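STM4351 (Salmonella enterica, PDB 2Y7I) binds arginine with high specificity in the periplasm, as a member of the bacterial solute-binding protein family 3. Local coordinates at residues A[11-16]-A[116-121]. Numbering follows the deposited sequence. Where two conformers were deposited one is given.
Sequences GTSATY and GLENGT. With ARG (arginine), chain C.
Thr15 and Glu118 have the nearest CA atoms of 11-16 and 116-121, yet these stay 9.9 Å apart, so the two segments meet through side chains and the bound arginine. Past its strand, 11-16 bends through an inverse gamma turn centred on Ala14, in which Thr15 N bonds to Ser13 O. Residues 118-121 form a type II beta turn, tied by Thr121 OG1 donating to Glu118 O at 2.8 Å.

Glu118 and Thr15 reach toward each other from opposite directions. With CG anti to the backbone N (chi1 -152°) and the chain extended beyond it, Glu118 carries its carboxylate to the guanidinium of the ligand: OE1 accepts from arginine NH1 at 2.8 Å, while OE2 lies 3.1 Å from Thr15 OG1. A water links Ser13 OG at 2.8 Å to that same OE2, the latter bond being weak. From the other segment, Ser13 O accepts a hydrogen bond from arginine NH2 at 2.9 Å, so the two segments share one guanidinium and together help fix its rotation. The Tyr16 ring packs one face against the ligand's aliphatic chain, with arginine CD 3.6 Å above the plane and displaced toward the rim.

This is the interdomain cleft of a periplasmic binding protein, and the grip from both sides is consistent with a cleft closed over its ligand. Strand 7-12 brings its loop from the three-stranded parallel sheet, and strand 114-118 delivers Glu118 from the mixed sheet. Tyr16 OH bonds to Asp160, itself a ligand partner, and Thr121 caps helix 122-130, whose Thr122 N also binds the arginine.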
loop_
_atom_site.group_PDB
_atom_site.type_symbol
_atom_site.label_atom_id
_atom_site.label_comp_id
_atom_site.label_asym_id
_atom_site.label_seq_id
_atom_site.Cartn_x
_atom_site.Cartn_y
_atom_site.Cartn_z
ATOM N N GLY A 11 6.312 -20.855 -4.257
ATOM C CA GLY A 11 5.366 -21.939 -4.034
ATOM C C GLY A 11 4.065 -21.316 -3.573
ATOM O O GLY A 11 4.074 -20.335 -2.820
ATOM N N THR A 12 2.952 -21.877 -4.037
ATOM C CA THR A 12 1.618 -21.446 -3.633
ATOM C C THR A 12 0.629 -22.620 -3.712
ATOM O O THR A 12 0.962 -23.708 -4.207
ATOM C CB THR A 12 1.096 -20.248 -4.486
ATOM O OG1 THR A 12 0.000 -19.623 -3.807
ATOM C CG2 THR A 12 0.638 -20.701 -5.866
ATOM N N SER A 13 -0.580 -22.389 -3.214
ATOM C CA SER A 13 -1.674 -23.343 -3.327
ATOM C C SER A 13 -2.852 -22.635 -3.966
ATOM O O SER A 13 -3.578 -21.889 -3.296
ATOM C CB SER A 13 -2.085 -23.874 -1.957
ATOM O OG SER A 13 -3.058 -24.891 -2.117
ATOM N N ALA A 14 -3.023 -22.871 -5.265
ATOM C CA ALA A 14 -3.986 -22.145 -6.092
ATOM C C ALA A 14 -5.409 -22.707 -5.993
ATOM O O ALA A 14 -6.038 -23.011 -7.005
ATOM C CB ALA A 14 -3.507 -22.127 -7.541
ATOM N N THR A 15 -5.901 -22.794 -4.758
ATOM C CA THR A 15 -7.196 -23.372 -4.402
ATOM C C THR A 15 -8.102 -22.309 -3.782
ATOM O O THR A 15 -9.181 -22.621 -3.251
ATOM C CB THR A 15 -6.983 -24.470 -3.314
ATOM O OG1 THR A 15 -6.222 -23.920 -2.217
ATOM C CG2 THR A 15 -6.224 -25.648 -3.887
ATOM N N TYR A 16 -7.665 -21.050 -3.854
ATOM C CA TYR A 16 -8.124 -20.020 -2.921
ATOM C C TYR A 16 -8.370 -18.650 -3.570
ATOM O O TYR A 16 -7.755 -17.667 -3.181
ATOM C CB TYR A 16 -7.084 -19.904 -1.778
ATOM C CG TYR A 16 -7.656 -19.635 -0.389
ATOM C CD1 TYR A 16 -8.685 -20.421 0.130
ATOM C CD2 TYR A 16 -7.141 -18.607 0.414
ATOM C CE1 TYR A 16 -9.212 -20.181 1.403
ATOM C CE2 TYR A 16 -7.660 -18.357 1.687
ATOM C CZ TYR A 16 -8.693 -19.155 2.175
ATOM O OH TYR A 16 -9.211 -18.936 3.436
ATOM N N GLY A 116 -15.920 -28.399 6.995
ATOM C CA GLY A 116 -14.713 -28.601 6.206
ATOM C C GLY A 116 -13.790 -27.398 6.269
ATOM O O GLY A 116 -14.240 -26.252 6.374
ATOM N N LEU A 117 -12.491 -27.662 6.202
ATOM C CA LEU A 117 -11.464 -26.622 6.239
ATOM C C LEU A 117 -10.177 -27.202 5.674
ATOM O O LEU A 117 -10.092 -28.404 5.419
ATOM C CB LEU A 117 -11.260 -26.088 7.665
ATOM C CG LEU A 117 -11.281 -27.125 8.803
ATOM C CD1 LEU A 117 -9.972 -27.909 8.905
ATOM C CD2 LEU A 117 -11.605 -26.477 10.132
ATOM N N GLU A 118 -9.172 -26.358 5.468
ATOM C CA GLU A 118 -7.923 -26.811 4.851
ATOM C C GLU A 118 -6.879 -27.196 5.894
ATOM O O GLU A 118 -6.725 -26.502 6.899
ATOM C CB GLU A 118 -7.363 -25.697 3.970
ATOM C CG GLU A 118 -6.514 -26.126 2.787
ATOM C CD GLU A 118 -6.354 -24.989 1.783
ATOM O OE1 GLU A 118 -6.081 -23.877 2.240
ATOM O OE2 GLU A 118 -6.562 -25.189 0.563
ATOM N N ASN A 119 -6.166 -28.297 5.640
ATOM C CA ASN A 119 -5.042 -28.734 6.474
ATOM C C ASN A 119 -3.995 -27.640 6.561
ATOM O O ASN A 119 -3.705 -26.993 5.562
ATOM C CB ASN A 119 -4.385 -29.980 5.874
ATOM C CG ASN A 119 -5.057 -31.258 6.301
ATOM O OD1 ASN A 119 -5.337 -31.452 7.485
ATOM N ND2 ASN A 119 -5.312 -32.149 5.342
ATOM N N GLY A 120 -3.420 -27.445 7.744
ATOM C CA GLY A 120 -2.298 -26.508 7.919
ATOM C C GLY A 120 -2.658 -25.047 8.153
ATOM O O GLY A 120 -1.763 -24.200 8.345
ATOM N N THR A 121 -3.958 -24.757 8.185
ATOM C CA THR A 121 -4.441 -23.368 8.266
ATOM C C THR A 121 -4.715 -22.869 9.685
ATOM O O THR A 121 -4.864 -23.657 10.628
ATOM C CB THR A 121 -5.720 -23.136 7.399
ATOM O OG1 THR A 121 -6.814 -23.913 7.913
ATOM C CG2 THR A 121 -5.457 -23.505 5.960
HETATM N N ARG C . -5.314 -17.437 5.696
HETATM C CA ARG C . -5.401 -18.863 6.140
HETATM C C ARG C . -4.087 -19.282 6.787
HETATM O O ARG C . -3.938 -20.431 7.194
HETATM C CB ARG C . -5.734 -19.795 4.956
HETATM C CG ARG C . -4.771 -19.663 3.762
HETATM C CD ARG C . -5.040 -20.701 2.675
HETATM N NE ARG C . -4.339 -20.328 1.443
HETATM C CZ ARG C . -4.343 -21.035 0.315
HETATM N NH1 ARG C . -5.009 -22.189 0.223
HETATM N NH2 ARG C . -3.675 -20.586 -0.727
HETATM O OXT ARG C . -3.139 -18.480 6.892
HETATM O O HOH W 1 -4.109 -26.677 -0.301
#